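Local coordinates for protein transcriptional regulator, TetR family (Vibrio parahaemolyticus, PDB 3HE0) that probably binds operator DNA through an N-terminal helix-turn-helix domain and regulates transcription, at residues A[62-70]-A[102-110]; A[80-91]-A[133-144]. One frame throughout, in Å; residues are numbered along the deposited sequence.

Interaction 1 of 2, residues A[62-70]-A[102-110]; sequences VRLNVAKRI and NLNAISNRV. With SO4 (sulfate ion), chain D.
Val66 and Leu103 lie at the centre of a helix-helix packing in a TetR-type all-helical fold, where helix 55-74, running on from the DNA-binding region, meets the short helix 102-107 of the C-terminal part. The segment axes approach to 9.9 Å at 137° between their directions.

Apolar contacts dominate. Val66 CG2 lies 3.8 Å from Ile106 CG2, while Val66 CG1 lies against Leu103 O and Ser107 CB. Ile70 and Leu103 lie alongside one another, pointing opposite ways, Ile70 CG1 resting 3.7 Å from Leu103 CB. At the outer edge the extended chain of Arg63 brings CD to 3.7 Å from Val110 CG1.

No hydrogen bond crosses, and Arg63 NE is buried without a partner, although NH1 forms a salt bridge with Glu60. Arg69 bends at chi2 and chi3, which lays its guanidinium over Leu103, with CD2 above the centre of one face and 3.5 Å from Arg69 CZ; Glu21 of helix 13-27 pairs with its NH1. Ser107 OG, 3.0 Å from Leu103 O, and Ser107 N grip that carbonyl from opposite faces of its plane. Beyond the helix, Arg109 NE points almost straight at sulfate O3, 2.9 Å away at 169°.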
loop_
_atom_site.group_PDB
_atom_site.type_symbol
_atom_site.label_atom_id
_atom_site.label_comp_id
_atom_site.label_asym_id
_atom_site.label_seq_id
_atom_site.Cartn_x
_atom_site.Cartn_y
_atom_site.Cartn_z
ATOM N N VAL A 62 17.080 10.235 0.125
ATOM C CA VAL A 62 16.725 8.825 0.219
ATOM C C VAL A 62 15.420 8.550 -0.579
ATOM O O VAL A 62 15.390 7.693 -1.454
ATOM C CB VAL A 62 16.639 8.351 1.705
ATOM C CG1 VAL A 62 15.826 7.074 1.835
ATOM C CG2 VAL A 62 18.050 8.146 2.271
ATOM N N ARG A 63 14.372 9.323 -0.316
ATOM C CA ARG A 63 13.096 9.121 -1.052
ATOM C C ARG A 63 13.334 9.159 -2.545
ATOM O O ARG A 63 12.825 8.305 -3.278
ATOM C CB ARG A 63 12.041 10.161 -0.695
ATOM C CG ARG A 63 11.621 10.138 0.768
ATOM C CD ARG A 63 10.619 11.252 1.087
ATOM N NE ARG A 63 10.517 11.427 2.540
ATOM C CZ ARG A 63 11.088 12.409 3.248
ATOM N NH1 ARG A 63 11.788 13.398 2.666
ATOM N NH2 ARG A 63 10.939 12.415 4.570
ATOM N N LEU A 64 14.115 10.139 -3.008
ATOM C CA LEU A 64 14.282 10.301 -4.457
ATOM C C LEU A 64 15.076 9.151 -5.005
ATOM O O LEU A 64 14.798 8.681 -6.124
ATOM C CB LEU A 64 14.956 11.628 -4.836
ATOM C CG LEU A 64 14.097 12.866 -4.534
ATOM C CD1 LEU A 64 14.841 14.181 -4.792
ATOM C CD2 LEU A 64 12.748 12.785 -5.291
ATOM N N ASN A 65 16.066 8.692 -4.231
ATOM C CA ASN A 65 16.914 7.615 -4.695
ATOM C C ASN A 65 16.121 6.275 -4.759
ATOM O O ASN A 65 16.265 5.500 -5.737
ATOM C CB ASN A 65 18.173 7.473 -3.800
ATOM C CG ASN A 65 19.048 6.287 -4.203
ATOM O OD1 ASN A 65 19.633 6.285 -5.275
ATOM N ND2 ASN A 65 19.147 5.297 -3.349
ATOM N N VAL A 66 15.301 6.022 -3.730
ATOM C CA VAL A 66 14.417 4.833 -3.727
ATOM C C VAL A 66 13.421 4.841 -4.930
ATOM O O VAL A 66 13.306 3.878 -5.684
ATOM C CB VAL A 66 13.667 4.716 -2.398
ATOM C CG1 VAL A 66 12.459 3.751 -2.542
ATOM C CG2 VAL A 66 14.636 4.259 -1.284
ATOM N N ALA A 67 12.785 5.966 -5.153
ATOM C CA ALA A 67 11.924 6.140 -6.336
ATOM C C ALA A 67 12.691 5.846 -7.648
ATOM O O ALA A 67 12.172 5.207 -8.577
ATOM C CB ALA A 67 11.322 7.550 -6.359
ATOM N N LYS A 68 13.940 6.267 -7.721
ATOM C CA LYS A 68 14.678 6.072 -8.973
ATOM C C LYS A 68 14.964 4.594 -9.192
ATOM O O LYS A 68 14.898 4.076 -10.309
ATOM C CB LYS A 68 15.971 6.896 -8.967
ATOM C CG LYS A 68 16.879 6.726 -10.233
ATOM C CD LYS A 68 16.068 6.741 -11.580
ATOM C CE LYS A 68 16.705 7.640 -12.671
ATOM N NZ LYS A 68 18.182 7.357 -12.888
ATOM N N ARG A 69 15.285 3.898 -8.117
ATOM C CA ARG A 69 15.601 2.492 -8.220
ATOM C C ARG A 69 14.354 1.672 -8.570
ATOM O O ARG A 69 14.399 0.796 -9.433
ATOM C CB ARG A 69 16.224 2.020 -6.908
ATOM C CG ARG A 69 17.602 2.670 -6.622
ATOM C CD ARG A 69 18.536 1.673 -6.095
ATOM N NE ARG A 69 18.400 1.520 -4.660
ATOM C CZ ARG A 69 18.414 0.365 -3.999
ATOM N NH1 ARG A 69 18.314 0.398 -2.680
ATOM N NH2 ARG A 69 18.485 -0.815 -4.623
ATOM N N ILE A 70 13.243 1.996 -7.912
ATOM C CA ILE A 70 11.972 1.350 -8.206
ATOM C C ILE A 70 11.664 1.545 -9.700
ATOM O O ILE A 70 11.449 0.555 -10.415
ATOM C CB ILE A 70 10.864 1.849 -7.285
ATOM C CG1 ILE A 70 11.141 1.345 -5.872
ATOM C CG2 ILE A 70 9.478 1.332 -7.754
ATOM C CD1 ILE A 70 10.303 2.033 -4.797
ATOM N N ASN A 102 13.997 -4.230 0.089
ATOM C CA ASN A 102 14.199 -2.950 0.770
ATOM C C ASN A 102 13.430 -1.784 0.122
ATOM O O ASN A 102 12.941 -0.912 0.831
ATOM C CB ASN A 102 15.694 -2.564 0.789
ATOM C CG ASN A 102 16.476 -3.229 1.916
ATOM O OD1 ASN A 102 16.107 -4.301 2.410
ATOM N ND2 ASN A 102 17.563 -2.588 2.328
ATOM N N LEU A 103 13.389 -1.741 -1.217
ATOM C CA LEU A 103 12.745 -0.648 -1.938
ATOM C C LEU A 103 11.283 -0.574 -1.510
ATOM O O LEU A 103 10.775 0.476 -1.116
ATOM C CB LEU A 103 12.859 -0.843 -3.458
ATOM C CG LEU A 103 14.271 -0.705 -4.036
ATOM C CD1 LEU A 103 14.256 -0.918 -5.542
ATOM C CD2 LEU A 103 14.902 0.646 -3.682
ATOM N N ASN A 104 10.614 -1.713 -1.551
ATOM C CA ASN A 104 9.243 -1.765 -1.076
ATOM C C ASN A 104 9.154 -1.361 0.387
ATOM O O ASN A 104 8.282 -0.563 0.770
ATOM C CB ASN A 104 8.663 -3.165 -1.258
ATOM C CG ASN A 104 8.092 -3.378 -2.625
ATOM O OD1 ASN A 104 8.511 -2.740 -3.597
ATOM N ND2 ASN A 104 7.125 -4.269 -2.721
ATOM N N ALA A 105 10.062 -1.911 1.192
ATOM C CA ALA A 105 10.041 -1.668 2.629
ATOM C C ALA A 105 10.085 -0.146 2.941
ATOM O O ALA A 105 9.283 0.385 3.729
ATOM C CB ALA A 105 11.205 -2.416 3.298
ATOM N N ILE A 106 10.991 0.548 2.265
ATOM C CA ILE A 106 11.236 1.961 2.515
ATOM C C ILE A 106 10.087 2.835 2.034
ATOM O O ILE A 106 9.651 3.757 2.741
ATOM C CB ILE A 106 12.535 2.419 1.822
ATOM C CG1 ILE A 106 13.736 1.731 2.468
ATOM C CG2 ILE A 106 12.703 3.936 1.919
ATOM C CD1 ILE A 106 14.938 1.658 1.548
ATOM N N SER A 107 9.614 2.554 0.825
ATOM C CA SER A 107 8.634 3.411 0.204
ATOM C C SER A 107 7.252 3.182 0.800
ATOM O O SER A 107 6.400 4.045 0.672
ATOM C CB SER A 107 8.617 3.220 -1.307
ATOM O OG SER A 107 8.150 1.935 -1.633
ATOM N N ASN A 108 7.029 2.043 1.467
ATOM C CA ASN A 108 5.781 1.842 2.219
ATOM C C ASN A 108 5.642 2.737 3.453
ATOM O O ASN A 108 4.695 2.600 4.197
ATOM C CB ASN A 108 5.611 0.376 2.645
ATOM C CG ASN A 108 4.853 -0.458 1.612
ATOM O OD1 ASN A 108 5.047 -0.294 0.406
ATOM N ND2 ASN A 108 3.981 -1.361 2.091
ATOM N N ARG A 109 6.576 3.654 3.661
ATOM C CA ARG A 109 6.509 4.581 4.781
ATOM C C ARG A 109 6.410 6.018 4.245
ATOM O O ARG A 109 5.398 6.698 4.459
ATOM C CB ARG A 109 7.746 4.391 5.670
ATOM C CG ARG A 109 8.252 2.939 5.695
ATOM C CD ARG A 109 9.565 2.793 6.421
ATOM N NE ARG A 109 9.411 2.863 7.877
ATOM C CZ ARG A 109 9.481 1.829 8.723
ATOM N NH1 ARG A 109 9.323 2.040 10.028
ATOM N NH2 ARG A 109 9.706 0.588 8.299
ATOM N N VAL A 110 7.450 6.447 3.517
ATOM C CA VAL A 110 7.645 7.847 3.065
ATOM C C VAL A 110 6.818 8.898 3.817
ATOM O O VAL A 110 6.508 8.748 5.002
ATOM C CB VAL A 110 7.391 7.980 1.547
ATOM C CG1 VAL A 110 7.343 9.446 1.130
ATOM C CG2 VAL A 110 8.462 7.208 0.767
HETATM S S SO4 D . 8.882 6.121 10.243
HETATM O O1 SO4 D . 9.072 7.514 9.857
HETATM O O2 SO4 D . 10.098 5.649 10.898
HETATM O O3 SO4 D . 8.563 5.337 9.044
HETATM O O4 SO4 D . 7.808 6.033 11.228
#

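Interaction 2 of 2, residues A[80-91]-A[133-144]; sequences DDMPLKERYRTM and QVDRLFNQGKEE. Unlike the reference sequence in segment 80-91: Arg87 (reference Cys).
Leu84 and Leu137 form the apolar centre of this antiparallel helix pair in the TetR C-terminal domain. Leu84 CD2 meets Leu137 CD1 at 3.4 Å, closer than two methyls normally pack, while the other Leu84 methyl, CD1, sits 3.4 Å from Gly141 CA, where the second helix has no side chain to hold it off. With CG anti to the backbone N (chi1 171°), Leu137 carries its methyls toward helix 84-97, and its CD2 reaches the edge of the Tyr88 ring. A turn further along, selenomethionine Met91 extends across the helix: SE lies 3.9 Å from Val134 CG2, and CE packs on Gln133 CB.

Arg87, which differs from the reference sequence, borders this core. Bent at chi3, it directs NH1 and NH2 to Gln140 OE1 in two weak hydrogen bonds, while NE donates to Met82 O in the preceding loop. Gln140 NE2 in turn holds Glu144 OE2 at 2.9 Å, in the plane of its amide, which helps to fix how the amide is turned. Outermost, the Asp80 carboxylate serves two partners: Gln133 NE2 donates to OD1 at 2.8 Å from above the carboxylate plane, and OD2 forms a salt bridge with Arg136 NE at 3.4 Å, through charge alone, since no N-H points at it.

The axes of segments 84-91 and 133-143 approach to 10.4 Å, their directions 148° apart. Phe160 of helix 160-171 closes over Tyr88, Met91, Val134 and Leu137, and helix 179-193 flanks the pair, its Ser189 binding Tyr88 OH.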
loop_
_atom_site.group_PDB
_atom_site.type_symbol
_atom_site.label_atom_id
_atom_site.label_comp_id
_atom_site.label_asym_id
_atom_site.label_seq_id
_atom_site.Cartn_x
_atom_site.Cartn_y
_atom_site.Cartn_z
ATOM N N ASP A 80 10.332 -0.387 -26.117
ATOM C CA ASP A 80 9.117 0.137 -26.721
ATOM C C ASP A 80 8.815 -0.518 -28.064
ATOM O O ASP A 80 7.742 -0.289 -28.610
ATOM C CB ASP A 80 9.182 1.664 -26.822
ATOM C CG ASP A 80 9.441 2.331 -25.457
ATOM O OD1 ASP A 80 9.313 1.661 -24.399
ATOM O OD2 ASP A 80 9.784 3.531 -25.443
ATOM N N ASP A 81 9.741 -1.340 -28.573
ATOM C CA ASP A 81 9.462 -2.216 -29.717
ATOM C C ASP A 81 8.501 -3.364 -29.420
ATOM O O ASP A 81 7.763 -3.782 -30.309
ATOM C CB ASP A 81 10.753 -2.807 -30.276
ATOM C CG ASP A 81 11.667 -1.755 -30.864
ATOM O OD1 ASP A 81 11.545 -0.566 -30.476
ATOM O OD2 ASP A 81 12.505 -2.122 -31.717
HETATM N N MSE A 82 8.512 -3.885 -28.190
HETATM C CA MSE A 82 7.608 -4.985 -27.803
HETATM C C MSE A 82 6.150 -4.580 -28.064
HETATM O O MSE A 82 5.826 -3.386 -28.088
HETATM C CB MSE A 82 7.753 -5.336 -26.303
HETATM C CG MSE A 82 9.118 -5.904 -25.822
HETATM SE SE MSE A 82 9.234 -6.220 -23.814
HETATM C CE MSE A 82 11.092 -6.889 -23.726
ATOM N N PRO A 83 5.256 -5.570 -28.252
ATOM C CA PRO A 83 3.828 -5.270 -28.238
ATOM C C PRO A 83 3.357 -4.768 -26.864
ATOM O O PRO A 83 4.024 -5.001 -25.854
ATOM C CB PRO A 83 3.177 -6.615 -28.584
ATOM C CG PRO A 83 4.220 -7.348 -29.306
ATOM C CD PRO A 83 5.512 -6.953 -28.670
ATOM N N LEU A 84 2.220 -4.070 -26.854
ATOM C CA LEU A 84 1.717 -3.412 -25.649
ATOM C C LEU A 84 1.623 -4.403 -24.512
ATOM O O LEU A 84 2.196 -4.189 -23.452
ATOM C CB LEU A 84 0.322 -2.808 -25.881
ATOM C CG LEU A 84 0.198 -1.380 -26.412
ATOM C CD1 LEU A 84 -1.230 -0.989 -26.266
ATOM C CD2 LEU A 84 1.085 -0.400 -25.692
ATOM N N LYS A 85 0.912 -5.503 -24.759
ATOM C CA LYS A 85 0.604 -6.460 -23.697
ATOM C C LYS A 85 1.845 -7.105 -23.091
ATOM O O LYS A 85 1.845 -7.467 -21.919
ATOM C CB LYS A 85 -0.377 -7.526 -24.161
ATOM C CG LYS A 85 -1.000 -8.346 -23.021
ATOM C CD LYS A 85 -2.270 -9.047 -23.506
ATOM C CE LYS A 85 -2.851 -10.029 -22.521
ATOM N NZ LYS A 85 -4.165 -10.483 -23.036
ATOM N N GLU A 86 2.909 -7.201 -23.869
ATOM C CA GLU A 86 4.128 -7.816 -23.404
ATOM C C GLU A 86 4.897 -6.840 -22.565
ATOM O O GLU A 86 5.511 -7.224 -21.566
ATOM C CB GLU A 86 4.984 -8.292 -24.597
ATOM C CG GLU A 86 6.312 -8.924 -24.189
ATOM C CD GLU A 86 6.159 -9.943 -23.023
ATOM O OE1 GLU A 86 5.190 -10.758 -23.008
ATOM O OE2 GLU A 86 7.011 -9.901 -22.100
ATOM N N ARG A 87 4.916 -5.579 -22.985
ATOM C CA ARG A 87 5.475 -4.548 -22.111
ATOM C C ARG A 87 4.706 -4.530 -20.777
ATOM O O ARG A 87 5.305 -4.448 -19.718
ATOM C CB ARG A 87 5.420 -3.169 -22.766
ATOM C CG ARG A 87 6.370 -3.007 -23.930
ATOM C CD ARG A 87 6.363 -1.590 -24.427
ATOM N NE ARG A 87 5.492 -1.460 -25.577
ATOM C CZ ARG A 87 4.905 -0.330 -25.969
ATOM N NH1 ARG A 87 4.138 -0.342 -27.046
ATOM N NH2 ARG A 87 5.058 0.805 -25.304
ATOM N N TYR A 88 3.389 -4.620 -20.850
ATOM C CA TYR A 88 2.567 -4.636 -19.641
ATOM C C TYR A 88 2.964 -5.814 -18.743
ATOM O O TYR A 88 3.239 -5.633 -17.556
ATOM C CB TYR A 88 1.080 -4.675 -19.993
ATOM C CG TYR A 88 0.193 -4.756 -18.774
ATOM C CD1 TYR A 88 -0.158 -3.619 -18.074
ATOM C CD2 TYR A 88 -0.262 -5.971 -18.300
ATOM C CE1 TYR A 88 -0.963 -3.700 -16.924
ATOM C CE2 TYR A 88 -1.083 -6.053 -17.159
ATOM C CZ TYR A 88 -1.416 -4.918 -16.486
ATOM O OH TYR A 88 -2.207 -4.991 -15.367
ATOM N N ARG A 89 3.046 -7.010 -19.334
ATOM C CA ARG A 89 3.363 -8.212 -18.574
ATOM C C ARG A 89 4.734 -8.111 -17.937
ATOM O O ARG A 89 4.923 -8.554 -16.797
ATOM C CB ARG A 89 3.292 -9.471 -19.462
ATOM C CG ARG A 89 3.561 -10.803 -18.718
ATOM C CD ARG A 89 3.458 -12.059 -19.616
ATOM N NE ARG A 89 2.063 -12.369 -19.883
ATOM C CZ ARG A 89 1.388 -12.010 -20.976
ATOM N NH1 ARG A 89 0.109 -12.350 -21.092
ATOM N NH2 ARG A 89 1.980 -11.320 -21.961
ATOM N N THR A 90 5.706 -7.569 -18.667
ATOM C CA THR A 90 7.051 -7.483 -18.142
ATOM C C THR A 90 7.076 -6.636 -16.865
ATOM O O THR A 90 7.579 -7.063 -15.829
ATOM C CB THR A 90 8.050 -6.897 -19.194
ATOM O OG1 THR A 90 7.992 -7.678 -20.389
ATOM C CG2 THR A 90 9.478 -6.913 -18.685
HETATM N N MSE A 91 6.529 -5.432 -16.954
HETATM C CA MSE A 91 6.525 -4.508 -15.835
HETATM C C MSE A 91 5.712 -5.082 -14.681
HETATM O O MSE A 91 6.105 -4.952 -13.526
HETATM C CB MSE A 91 5.948 -3.155 -16.255
HETATM C CG MSE A 91 6.868 -2.394 -17.181
HETATM SE SE MSE A 91 6.033 -0.760 -17.825
HETATM C CE MSE A 91 7.540 -0.062 -18.851
ATOM N N GLN A 133 8.603 5.096 -19.345
ATOM C CA GLN A 133 8.093 3.955 -20.105
ATOM C C GLN A 133 6.694 3.509 -19.646
ATOM O O GLN A 133 5.944 2.970 -20.446
ATOM C CB GLN A 133 9.085 2.786 -20.118
ATOM C CG GLN A 133 10.304 3.017 -21.027
ATOM C CD GLN A 133 11.110 1.745 -21.221
ATOM O OE1 GLN A 133 11.563 1.130 -20.252
ATOM N NE2 GLN A 133 11.282 1.334 -22.473
ATOM N N VAL A 134 6.300 3.776 -18.402
ATOM C CA VAL A 134 4.919 3.409 -17.976
ATOM C C VAL A 134 3.941 4.347 -18.691
ATOM O O VAL A 134 2.900 3.934 -19.224
ATOM C CB VAL A 134 4.721 3.499 -16.444
ATOM C CG1 VAL A 134 3.270 3.184 -16.048
ATOM C CG2 VAL A 134 5.681 2.558 -15.747
ATOM N N ASP A 135 4.299 5.623 -18.733
ATOM C CA ASP A 135 3.461 6.589 -19.432
ATOM C C ASP A 135 3.366 6.297 -20.900
ATOM O O ASP A 135 2.300 6.468 -21.497
ATOM C CB ASP A 135 3.970 7.997 -19.221
ATOM C CG ASP A 135 3.604 8.527 -17.868
ATOM O OD1 ASP A 135 2.412 8.428 -17.439
ATOM O OD2 ASP A 135 4.530 9.040 -17.230
ATOM N N ARG A 136 4.468 5.853 -21.489
ATOM C CA ARG A 136 4.480 5.604 -22.928
ATOM C C ARG A 136 3.574 4.427 -23.268
ATOM O O ARG A 136 2.793 4.502 -24.234
ATOM C CB ARG A 136 5.892 5.373 -23.454
ATOM C CG ARG A 136 6.023 5.696 -24.928
ATOM C CD ARG A 136 7.421 5.357 -25.410
ATOM N NE ARG A 136 7.823 6.059 -26.636
ATOM C CZ ARG A 136 8.170 7.353 -26.716
ATOM N NH1 ARG A 136 8.539 7.872 -27.896
ATOM N NH2 ARG A 136 8.144 8.139 -25.634
ATOM N N LEU A 137 3.634 3.372 -22.445
ATOM C CA LEU A 137 2.681 2.265 -22.534
ATOM C C LEU A 137 1.224 2.771 -22.526
ATOM O O LEU A 137 0.437 2.480 -23.432
ATOM C CB LEU A 137 2.894 1.267 -21.384
ATOM C CG LEU A 137 1.824 0.177 -21.248
ATOM C CD1 LEU A 137 1.880 -0.859 -22.376
ATOM C CD2 LEU A 137 1.930 -0.535 -19.946
ATOM N N PHE A 138 0.856 3.507 -21.492
ATOM C CA PHE A 138 -0.554 3.913 -21.337
ATOM C C PHE A 138 -0.950 4.910 -22.464
ATOM O O PHE A 138 -2.044 4.807 -23.046
ATOM C CB PHE A 138 -0.795 4.528 -19.959
ATOM C CG PHE A 138 -0.766 3.540 -18.808
ATOM C CD1 PHE A 138 -1.414 2.301 -18.881
ATOM C CD2 PHE A 138 -0.107 3.856 -17.627
ATOM C CE1 PHE A 138 -1.369 1.406 -17.816
ATOM C CE2 PHE A 138 -0.088 2.955 -16.539
ATOM C CZ PHE A 138 -0.713 1.745 -16.640
ATOM N N ASN A 139 -0.054 5.840 -22.802
ATOM C CA ASN A 139 -0.335 6.788 -23.891
ATOM C C ASN A 139 -0.507 6.075 -25.200
ATOM O O ASN A 139 -1.457 6.348 -25.935
ATOM C CB ASN A 139 0.747 7.859 -24.032
ATOM C CG ASN A 139 0.773 8.812 -22.860
ATOM O OD1 ASN A 139 -0.237 9.011 -22.172
ATOM N ND2 ASN A 139 1.920 9.411 -22.628
ATOM N N GLN A 140 0.376 5.130 -25.476
ATOM C CA GLN A 140 0.316 4.414 -26.726
ATOM C C GLN A 140 -0.944 3.572 -26.811
ATOM O O GLN A 140 -1.657 3.580 -27.830
ATOM C CB GLN A 140 1.551 3.548 -26.885
ATOM C CG GLN A 140 1.636 2.938 -28.234
ATOM C CD GLN A 140 2.947 2.240 -28.482
ATOM O OE1 GLN A 140 3.939 2.470 -27.775
ATOM N NE2 GLN A 140 2.961 1.365 -29.489
ATOM N N GLY A 141 -1.239 2.882 -25.722
ATOM C CA GLY A 141 -2.459 2.122 -25.622
ATOM C C GLY A 141 -3.699 2.938 -25.863
ATOM O O GLY A 141 -4.613 2.465 -26.529
ATOM N N LYS A 142 -3.754 4.144 -25.297
ATOM C CA LYS A 142 -4.921 5.014 -25.477
ATOM C C LYS A 142 -4.958 5.502 -26.914
ATOM O O LYS A 142 -6.015 5.505 -27.524
ATOM C CB LYS A 142 -4.930 6.200 -24.491
ATOM C CG LYS A 142 -5.344 5.826 -23.059
ATOM C CD LYS A 142 -5.405 7.042 -22.136
ATOM C CE LYS A 142 -4.050 7.492 -21.633
ATOM N NZ LYS A 142 -4.153 8.643 -20.678
ATOM N N GLU A 143 -3.803 5.881 -27.456
ATOM C CA GLU A 143 -3.730 6.348 -28.826
ATOM C C GLU A 143 -4.237 5.263 -29.767
ATOM O O GLU A 143 -4.931 5.549 -30.746
ATOM C CB GLU A 143 -2.294 6.776 -29.169
ATOM C CG GLU A 143 -1.883 8.074 -28.412
ATOM C CD GLU A 143 -0.365 8.329 -28.287
ATOM O OE1 GLU A 143 0.431 7.653 -28.974
ATOM O OE2 GLU A 143 0.024 9.232 -27.501
ATOM N N GLU A 144 -3.930 4.009 -29.438
ATOM C CA GLU A 144 -4.323 2.869 -30.276
ATOM C C GLU A 144 -5.745 2.391 -30.048
ATOM O O GLU A 144 -6.170 1.428 -30.665
ATOM C CB GLU A 144 -3.349 1.698 -30.071
ATOM C CG GLU A 144 -1.996 1.940 -30.730
ATOM C CD GLU A 144 -0.920 0.936 -30.316
ATOM O OE1 GLU A 144 -1.230 -0.078 -29.667
ATOM O OE2 GLU A 144 0.264 1.161 -30.662
#

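In the fold
Interactions 1 and 2 are centred about 24 Å apart, with nearest atoms about 8 Å apart. Their segments alternate along the chain: helix 55-74 leads from interaction 1 into helix 84-97 of interaction 2, and the chain returns through helix 102-107 before reaching helix 132-143. The centre of interaction 1 lies about 6 Å from the centre of the chain and borders helix 13-27 of the N-terminal TetR-family region, which also holds the predicted helix-turn-helix; its sulfate also binds the second subunit. Interaction 2, its centre about 18 Å from that of the chain, belongs to the C-terminal domain, untouched by the other subunit. Glycerol lies near both contacts, probably from crystallisation, and no natural ligand is identified.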